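Local coordinates for acyl-CoA dehydrogenase (Bacillus anthracis, PDB 3OWA), which probably catalyses the FAD-dependent alpha,beta-dehydrogenation of acyl-CoA thioesters, as the acyl-CoA dehydrogenases do, at residues E21-I24 / D25-F28; D32-S35 / E36-M39; K317-A320 / A321-V325; R512-K515 / A516-T520. All coordinates share one frame; numbering follows the deposited sequence.

Contact 1: E21-I24 / D25-F28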
loop_
_atom_site.group_PDB
_atom_site.type_symbol
_atom_site.label_atom_id
_atom_site.label_comp_id
_atom_site.label_asym_id
_atom_site.label_seq_id
_atom_site.Cartn_x
_atom_site.Cartn_y
_atom_site.Cartn_z
ATOM N N GLU A 21 10.158 2.158 33.497
ATOM C CA GLU A 21 9.779 3.524 33.190
ATOM C C GLU A 21 11.014 4.247 32.639
ATOM O O GLU A 21 11.737 4.901 33.393
ATOM C CB GLU A 21 9.254 4.196 34.474
ATOM C CG GLU A 21 8.037 5.089 34.297
ATOM C CD GLU A 21 8.402 6.550 34.063
ATOM O OE1 GLU A 21 9.239 6.835 33.171
ATOM O OE2 GLU A 21 7.845 7.420 34.771
ATOM N N ILE A 22 11.259 4.123 31.337
ATOM C CA ILE A 22 12.443 4.719 30.710
ATOM C C ILE A 22 12.410 6.247 30.779
ATOM O O ILE A 22 11.366 6.867 30.624
ATOM C CB ILE A 22 12.616 4.265 29.232
ATOM C CG1 ILE A 22 12.527 2.735 29.098
ATOM C CG2 ILE A 22 13.891 4.878 28.617
ATOM C CD1 ILE A 22 13.622 1.920 29.782
ATOM N N THR A 23 13.579 6.835 30.994
ATOM C CA THR A 23 13.716 8.240 31.288
ATOM C C THR A 23 14.378 8.983 30.119
ATOM O O THR A 23 15.126 8.372 29.353
ATOM C CB THR A 23 14.573 8.365 32.584
ATOM O OG1 THR A 23 14.047 9.404 33.406
ATOM C CG2 THR A 23 16.031 8.612 32.301
ATOM N N ILE A 24 14.131 10.293 29.991
ATOM C CA ILE A 24 14.737 11.088 28.889
ATOM C C ILE A 24 16.256 10.956 28.788
ATOM O O ILE A 24 16.823 11.015 27.693
ATOM C CB ILE A 24 14.364 12.599 28.900
ATOM C CG1 ILE A 24 14.557 13.229 30.289
ATOM C CG2 ILE A 24 12.954 12.802 28.410
ATOM C CD1 ILE A 24 14.661 14.731 30.251
ATOM N N ASP A 25 16.907 10.772 29.935
ATOM C CA ASP A 25 18.350 10.558 29.989
ATOM C C ASP A 25 18.781 9.209 29.411
ATOM O O ASP A 25 19.944 9.031 29.058
ATOM C CB ASP A 25 18.860 10.696 31.428
ATOM C CG ASP A 25 19.459 12.050 31.699
ATOM O OD1 ASP A 25 18.935 12.749 32.593
ATOM O OD2 ASP A 25 20.454 12.414 31.019
ATOM N N GLN A 26 17.851 8.265 29.302
ATOM C CA GLN A 26 18.182 6.935 28.779
ATOM C C GLN A 26 17.837 6.766 27.293
ATOM O O GLN A 26 17.863 5.646 26.779
ATOM C CB GLN A 26 17.496 5.852 29.599
ATOM C CG GLN A 26 17.857 5.851 31.098
ATOM C CD GLN A 26 16.870 5.037 31.866
ATOM O OE1 GLN A 26 15.680 5.307 31.815
ATOM N NE2 GLN A 26 17.340 4.006 32.548
ATOM N N VAL A 27 17.513 7.863 26.610
ATOM C CA VAL A 27 17.306 7.786 25.162
ATOM C C VAL A 27 18.210 8.728 24.388
ATOM O O VAL A 27 18.467 9.871 24.806
ATOM C CB VAL A 27 15.823 8.016 24.733
ATOM C CG1 VAL A 27 14.901 6.988 25.376
ATOM C CG2 VAL A 27 15.374 9.426 25.049
ATOM N N PHE A 28 18.696 8.233 23.260
ATOM C CA PHE A 28 19.425 9.051 22.302
ATOM C C PHE A 28 18.440 9.570 21.238
ATOM O O PHE A 28 17.578 8.822 20.774
ATOM C CB PHE A 28 20.571 8.245 21.669
ATOM C CG PHE A 28 21.417 9.045 20.721
ATOM C CD1 PHE A 28 22.440 9.852 21.207
ATOM C CD2 PHE A 28 21.172 9.009 19.349
ATOM C CE1 PHE A 28 23.217 10.619 20.346
ATOM C CE2 PHE A 28 21.925 9.775 18.478
ATOM C CZ PHE A 28 22.966 10.577 18.977
#
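The amide end of Gln-26 folds back to the start of a short 3-10 turn through Ile-24 and Asp-25, crossing the Thr-23 side chain at about a right angle. The turn is closed by Gln-26 N, which donates to Thr-23 O at 2.7 Å and an N-H...O angle of 152°, approaching from above the carbonyl plane rather than on a lone pair. The side chain of Gln-26 returns the bond: its OE1 accepts from Thr-23 N at 2.7 Å, with the donor in the plane of the amide carbonyl. Main chain and side chain of Gln-26 thus grip both backbone polar atoms of Thr-23, N and O. CG of Gln-26 stands beside its own backbone N (chi1 -59°) and the chain is extended beyond it, which carries the amide back along the turn. On the way it passes the methyl of Thr-23, whose CG2 touches Gln-26 CG at 3.5 Å. The same methyl rests on Asp-25 CB at 3.6 Å, a small apolar patch beside the polar closure. An overlapping turn, one residue on, is closed only weakly, Val-27 N to Ile-24 O at 3.4 Å. Ile-22 also crosses Gln-26 nearly at right angles, and both Ile-22 and Val-27 reach Arg-327 on helix 305-336, so this loop ahead of helix 35-52 is seated on the helical body. Between these two residues the contact is a methyl pair, Ile-22 CG2 to Val-27 CG1 at 4.0 Å.

Contact 2: D32-S35 / E36-M39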
loop_
_atom_site.group_PDB
_atom_site.type_symbol
_atom_site.label_atom_id
_atom_site.label_comp_id
_atom_site.label_asym_id
_atom_site.label_seq_id
_atom_site.Cartn_x
_atom_site.Cartn_y
_atom_site.Cartn_z
ATOM N N ASP A 32 20.612 15.097 20.006
ATOM C CA ASP A 32 21.889 14.738 20.590
ATOM C C ASP A 32 23.047 14.594 19.579
ATOM O O ASP A 32 24.166 14.301 19.984
ATOM C CB ASP A 32 21.714 13.443 21.396
ATOM C CG ASP A 32 20.683 13.595 22.528
ATOM O OD1 ASP A 32 20.723 14.649 23.202
ATOM O OD2 ASP A 32 19.844 12.693 22.745
ATOM N N PHE A 33 22.794 14.789 18.281
ATOM C CA PHE A 33 23.864 14.713 17.278
ATOM C C PHE A 33 24.945 15.747 17.614
ATOM O O PHE A 33 24.609 16.862 17.991
ATOM C CB PHE A 33 23.346 15.041 15.875
ATOM C CG PHE A 33 22.451 13.969 15.260
ATOM C CD1 PHE A 33 21.574 14.303 14.245
ATOM C CD2 PHE A 33 22.481 12.662 15.712
ATOM C CE1 PHE A 33 20.733 13.332 13.661
ATOM C CE2 PHE A 33 21.640 11.680 15.136
ATOM C CZ PHE A 33 20.781 12.029 14.112
ATOM N N SER A 34 26.213 15.383 17.458
ATOM C CA SER A 34 27.322 16.338 17.578
ATOM C C SER A 34 27.522 17.097 16.251
ATOM O O SER A 34 26.932 16.739 15.232
ATOM C CB SER A 34 28.603 15.568 17.875
ATOM O OG SER A 34 28.984 14.820 16.726
ATOM N N SER A 35 28.381 18.117 16.244
ATOM C CA SER A 35 28.805 18.767 14.999
ATOM C C SER A 35 29.490 17.789 14.022
ATOM O O SER A 35 29.374 17.959 12.809
ATOM C CB SER A 35 29.764 19.943 15.278
ATOM O OG SER A 35 29.114 20.931 16.086
ATOM N N GLU A 36 30.221 16.804 14.553
ATOM C CA GLU A 36 30.813 15.730 13.752
ATOM C C GLU A 36 29.769 14.898 12.983
ATOM O O GLU A 36 29.936 14.618 11.782
ATOM C CB GLU A 36 31.646 14.815 14.637
ATOM C CG GLU A 36 33.136 15.197 14.667
ATOM C CD GLU A 36 33.819 14.957 16.019
ATOM O OE1 GLU A 36 33.135 15.038 17.070
ATOM O OE2 GLU A 36 35.057 14.717 16.030
ATOM N N HIS A 37 28.704 14.508 13.685
ATOM C CA HIS A 37 27.608 13.752 13.083
ATOM C C HIS A 37 26.985 14.557 11.965
ATOM O O HIS A 37 26.744 14.043 10.867
ATOM C CB HIS A 37 26.550 13.401 14.133
ATOM C CG HIS A 37 27.051 12.512 15.236
ATOM N ND1 HIS A 37 26.620 12.629 16.543
ATOM C CD2 HIS A 37 27.935 11.483 15.220
ATOM C CE1 HIS A 37 27.219 11.712 17.283
ATOM N NE2 HIS A 37 28.017 11.000 16.503
ATOM N N LYS A 38 26.747 15.839 12.243
ATOM C CA LYS A 38 26.105 16.731 11.291
ATOM C C LYS A 38 26.972 16.970 10.064
ATOM O O LYS A 38 26.459 17.057 8.939
ATOM C CB LYS A 38 25.776 18.053 11.955
ATOM C CG LYS A 38 24.632 17.960 12.897
ATOM C CD LYS A 38 24.467 19.280 13.616
ATOM C CE LYS A 38 23.334 19.194 14.631
ATOM N NZ LYS A 38 23.186 20.531 15.306
HETATM N N MSE A 39 28.279 17.071 10.276
HETATM C CA MSE A 39 29.191 17.238 9.157
HETATM C C MSE A 39 29.243 16.003 8.267
HETATM O O MSE A 39 29.261 16.127 7.042
HETATM C CB MSE A 39 30.592 17.552 9.613
HETATM C CG MSE A 39 31.432 18.182 8.512
HETATM SE SE MSE A 39 33.164 18.669 9.218
HETATM C CE MSE A 39 32.549 19.718 10.727
#
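His-37 and Ser-34 make a capping box in which a histidine ring, instead of the usual carboxylate or amide, is the returning acceptor at the start of helix 35-52. Ser-34 N donates to His-37 ND1 at 2.9 Å; the N-H points almost straight at the nitrogen (169°), although the donor is tilted 34° from the ring plane. In the reverse direction His-37 N donates to Ser-34 OG at 3.1 Å, the N-cap bond. The serine hydroxyl is turned to a place between its own backbone N and carbonyl carbon (chi1 70°), which also sets OG over one face of the imidazole, 3.2 Å above its plane and offset toward the rim. Phe-33 CA lies at the ring edge, near the plane, 3.5 Å from ND1. With ND1 accepting, the ring proton is probably on NE2, which is hydrogen-bonded to Asp-94 OD1. The same ring thus ties the first turn to Asp-94, just ahead of helix 95-105, and packs on Val-96 and Leu-100. The helix itself starts with ordinary backbone bonds, Lys-38 N to Ser-34 O and selenomethionine Met-39 N to Ser-35 O. Lys-38 runs extended past the cap, its CG 3.5 Å from Ser-34 O.

Contact 3: K317-A320 / A321-V325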
loop_
_atom_site.group_PDB
_atom_site.type_symbol
_atom_site.label_atom_id
_atom_site.label_comp_id
_atom_site.label_asym_id
_atom_site.label_seq_id
_atom_site.Cartn_x
_atom_site.Cartn_y
_atom_site.Cartn_z
ATOM N N LYS A 317 4.013 10.091 11.416
ATOM C CA LYS A 317 4.632 8.757 11.324
ATOM C C LYS A 317 6.133 8.808 11.154
ATOM O O LYS A 317 6.837 8.053 11.802
ATOM C CB LYS A 317 4.001 7.965 10.167
ATOM C CG LYS A 317 2.513 7.671 10.399
ATOM C CD LYS A 317 1.983 6.974 9.132
ATOM C CE LYS A 317 0.465 6.811 9.156
ATOM N NZ LYS A 317 0.055 5.831 10.257
ATOM N N THR A 318 6.632 9.697 10.297
ATOM C CA THR A 318 8.075 9.799 10.062
ATOM C C THR A 318 8.801 10.253 11.346
ATOM O O THR A 318 9.894 9.766 11.647
ATOM C CB THR A 318 8.375 10.813 8.948
ATOM O OG1 THR A 318 7.834 10.347 7.717
ATOM C CG2 THR A 318 9.912 11.039 8.752
ATOM N N TYR A 319 8.191 11.180 12.095
ATOM C CA TYR A 319 8.750 11.623 13.378
ATOM C C TYR A 319 8.820 10.415 14.295
ATOM O O TYR A 319 9.842 10.166 14.906
ATOM C CB TYR A 319 7.880 12.706 14.037
ATOM C CG TYR A 319 8.430 13.183 15.384
ATOM C CD1 TYR A 319 9.546 14.033 15.443
ATOM C CD2 TYR A 319 7.829 12.789 16.595
ATOM C CE1 TYR A 319 10.060 14.468 16.682
ATOM C CE2 TYR A 319 8.332 13.233 17.841
ATOM C CZ TYR A 319 9.442 14.069 17.864
ATOM O OH TYR A 319 9.942 14.507 19.071
ATOM N N ALA A 320 7.747 9.629 14.372
ATOM C CA ALA A 320 7.799 8.483 15.277
ATOM C C ALA A 320 8.850 7.464 14.823
ATOM O O ALA A 320 9.581 6.933 15.662
ATOM C CB ALA A 320 6.416 7.834 15.478
ATOM N N ALA A 321 8.972 7.240 13.511
ATOM C CA ALA A 321 9.985 6.312 12.987
ATOM C C ALA A 321 11.411 6.798 13.235
ATOM O O ALA A 321 12.291 6.032 13.654
ATOM C CB ALA A 321 9.751 6.027 11.454
ATOM N N GLU A 322 11.654 8.072 12.928
ATOM C CA GLU A 322 12.963 8.650 13.132
ATOM C C GLU A 322 13.352 8.576 14.620
ATOM O O GLU A 322 14.479 8.190 14.942
ATOM C CB GLU A 322 12.995 10.111 12.680
ATOM C CG GLU A 322 14.337 10.784 12.893
ATOM C CD GLU A 322 14.278 12.291 12.686
ATOM O OE1 GLU A 322 13.280 12.962 13.112
ATOM O OE2 GLU A 322 15.252 12.811 12.100
ATOM N N SER A 323 12.421 8.927 15.510
ATOM C CA SER A 323 12.688 8.860 16.949
ATOM C C SER A 323 13.030 7.443 17.405
ATOM O O SER A 323 14.001 7.237 18.135
ATOM C CB SER A 323 11.519 9.402 17.770
ATOM O OG SER A 323 11.097 10.672 17.294
ATOM N N SER A 324 12.239 6.463 17.006
ATOM C CA SER A 324 12.475 5.127 17.512
ATOM C C SER A 324 13.730 4.445 16.898
ATOM O O SER A 324 14.406 3.648 17.564
ATOM C CB SER A 324 11.210 4.246 17.372
ATOM O OG SER A 324 10.839 4.102 16.020
ATOM N N VAL A 325 14.059 4.778 15.650
ATOM C CA VAL A 325 15.265 4.215 15.013
ATOM C C VAL A 325 16.549 4.742 15.674
ATOM O O VAL A 325 17.456 3.957 15.964
ATOM C CB VAL A 325 15.290 4.424 13.463
ATOM C CG1 VAL A 325 16.549 3.895 12.875
ATOM C CG2 VAL A 325 14.132 3.672 12.809
#
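Ser-323 OG meets Tyr-319 twice, at its carbonyl oxygen and over its ring, in the middle of helix 305-336, an alpha-helix in the C-terminal helical domain of the acyl-CoA dehydrogenase fold. It donates to Tyr-319 O at 2.7 Å from above the carbonyl plane, while Ser-323 N reaches the same oxygen at 2.9 Å from the opposite face, so two donors grip one acceptor. The hydroxyl stands beside its own backbone N (chi1 -50°), which turns it back toward the preceding turn. Tyr-319 CG lies opposite its own N (chi1 180°), which brings the ring under the hydroxyl: OG lies 3.7 Å above its plane, over the centre. Arg-512 NH1 also bonds to this OG, and Tyr-319 OH is held by Thr-513 OG1. Glu-322 is equally enclosed, its carboxylate shared by Tyr-595, Arg-512 and Lys-281. Ala-321 is buried against Val-277 and Phe-367 on the opposite flank. The looser margin is at Lys-317, which is partly exposed; its ammonium end meets Tyr-374 in a cation-pi contact and, through a weak bond, a pentaethylene glycol probably from the crystallisation liquor. Across the two segments Lys-317 contributes chiefly its backbone, with Ala-321 N donating to Lys-317 O at 2.9 Å.

Contact 4: R512-K515 / A516-T520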
loop_
_atom_site.group_PDB
_atom_site.type_symbol
_atom_site.label_atom_id
_atom_site.label_comp_id
_atom_site.label_asym_id
_atom_site.label_seq_id
_atom_site.Cartn_x
_atom_site.Cartn_y
_atom_site.Cartn_z
ATOM N N ARG A 512 11.480 11.735 23.271
ATOM C CA ARG A 512 12.235 12.694 22.460
ATOM C C ARG A 512 11.658 14.103 22.587
ATOM O O ARG A 512 12.411 15.088 22.703
ATOM C CB ARG A 512 12.290 12.271 20.981
ATOM C CG ARG A 512 12.940 13.303 20.092
ATOM C CD ARG A 512 12.933 12.863 18.656
ATOM N NE ARG A 512 13.560 13.877 17.832
ATOM C CZ ARG A 512 13.584 13.848 16.508
ATOM N NH1 ARG A 512 13.019 12.825 15.853
ATOM N NH2 ARG A 512 14.184 14.830 15.842
ATOM N N THR A 513 10.335 14.200 22.570
ATOM C CA THR A 513 9.677 15.491 22.694
ATOM C C THR A 513 9.895 16.055 24.138
ATOM O O THR A 513 10.209 17.228 24.322
ATOM C CB THR A 513 8.177 15.393 22.316
ATOM O OG1 THR A 513 8.043 14.812 20.993
ATOM C CG2 THR A 513 7.504 16.771 22.381
ATOM N N GLU A 514 9.751 15.189 25.134
ATOM C CA GLU A 514 9.982 15.544 26.527
ATOM C C GLU A 514 11.402 16.063 26.719
ATOM O O GLU A 514 11.614 17.120 27.338
ATOM C CB GLU A 514 9.746 14.316 27.403
ATOM C CG GLU A 514 9.663 14.619 28.892
ATOM C CD GLU A 514 9.576 13.352 29.750
ATOM O OE1 GLU A 514 8.943 12.356 29.300
ATOM O OE2 GLU A 514 10.159 13.356 30.869
ATOM N N LYS A 515 12.376 15.339 26.167
ATOM C CA LYS A 515 13.758 15.786 26.223
ATOM C C LYS A 515 13.976 17.157 25.563
ATOM O O LYS A 515 14.681 18.013 26.119
ATOM C CB LYS A 515 14.714 14.723 25.654
ATOM C CG LYS A 515 16.094 15.290 25.327
ATOM C CD LYS A 515 17.235 14.517 25.937
ATOM C CE LYS A 515 17.261 13.081 25.544
ATOM N NZ LYS A 515 18.664 12.589 25.706
ATOM N N ALA A 516 13.359 17.367 24.404
ATOM C CA ALA A 516 13.460 18.628 23.684
ATOM C C ALA A 516 12.930 19.790 24.520
ATOM O O ALA A 516 13.556 20.847 24.595
ATOM C CB ALA A 516 12.725 18.556 22.386
ATOM N N ILE A 517 11.775 19.571 25.134
ATOM C CA ILE A 517 11.124 20.576 25.958
ATOM C C ILE A 517 12.089 21.004 27.074
ATOM O O ILE A 517 12.382 22.187 27.217
ATOM C CB ILE A 517 9.757 20.074 26.481
ATOM C CG1 ILE A 517 8.752 20.021 25.327
ATOM C CG2 ILE A 517 9.203 20.982 27.647
ATOM C CD1 ILE A 517 7.554 19.201 25.617
ATOM N N LYS A 518 12.628 20.022 27.789
ATOM C CA LYS A 518 13.531 20.255 28.900
ATOM C C LYS A 518 14.842 20.833 28.446
ATOM O O LYS A 518 15.578 21.387 29.254
ATOM C CB LYS A 518 13.746 18.957 29.670
ATOM C CG LYS A 518 12.393 18.308 29.973
ATOM C CD LYS A 518 12.363 17.407 31.194
ATOM C CE LYS A 518 10.937 16.903 31.396
ATOM N NZ LYS A 518 10.833 15.670 32.226
ATOM N N THR A 519 15.115 20.733 27.150
ATOM C CA THR A 519 16.350 21.252 26.577
ATOM C C THR A 519 16.222 22.648 25.950
ATOM O O THR A 519 17.098 23.496 26.138
ATOM C CB THR A 519 16.932 20.240 25.556
ATOM O OG1 THR A 519 17.229 19.023 26.248
ATOM C CG2 THR A 519 18.200 20.765 24.876
ATOM N N THR A 520 15.141 22.880 25.205
ATOM C CA THR A 520 14.990 24.095 24.380
ATOM C C THR A 520 13.629 24.822 24.570
ATOM O O THR A 520 13.367 25.840 23.920
ATOM C CB THR A 520 15.283 23.765 22.876
ATOM O OG1 THR A 520 16.562 23.127 22.775
ATOM C CG2 THR A 520 15.316 25.012 22.002
#
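The carboxylate of Glu-514 takes Lys-518 NZ on the anti side of OE2 at 2.8 Å, 17° out of the carboxylate plane, in a salt bridge one turn along helix 490-520. Over one face of the same carboxylate lies a methyl of the N-terminal loop, Ile-24 CG2, 3.7 Å from Glu-514 CD. The other flat group, the guanidinium of Arg-512, is held by Glu-31 at NE, and the Arg-512 side chain also packs on Pro-30. Glutamate and lysine run side by side in the same direction. Glu-514 CG is anti to N (chi1 -168°) and Lys-518 CG stands beside its own N, and as both chains are extended beyond CG their aliphatic parts also touch, Glu-514 CG to Lys-518 CE at 3.6 Å. Thr-519 repeats the i to i+4 spacing with a hydroxyl: OG1 donates to Lys-515 O at 2.7 Å from above the carbonyl plane. Lys-515 and Thr-519 likewise lie alongside each other, though the lysine bends at its second and third torsions and carries its NZ away to Val-27 O and Asp-32. On a third flank Ile-517 leans over the previous turn, its CG1 3.3 Å from Thr-513 O and its CD1 4.0 Å from Thr-513 CG2. The last turns of helix 490-520 lie between the N-terminal loop on their Glu-514 and Lys-515 side, helix 305-336 at Arg-512, and helix 526-554, which packs on Thr-513, Ala-516 and Ile-517.

Contact 3 is the buried member, its centre about 11 Å from the centre of the chain; contacts 1 and 4 are partly buried, and contact 2 is at the surface. Contacts 1 and 2 fall in series on the N-terminal segment, and contacts 3 and 4 on two packed helices. Their chemistry follows place: the buried contact 3 combines hydroxyl-to-carbonyl bonds with charges paired inside the protein, a lysine-glutamate pair suits the more exposed turns of contact 4, a glutamine amide closes the loop turn of contact 1, and a capping box starts the helix of contact 2. Contact 4 touches all three others, whereas contact 3 touches neither contact 1 nor contact 2.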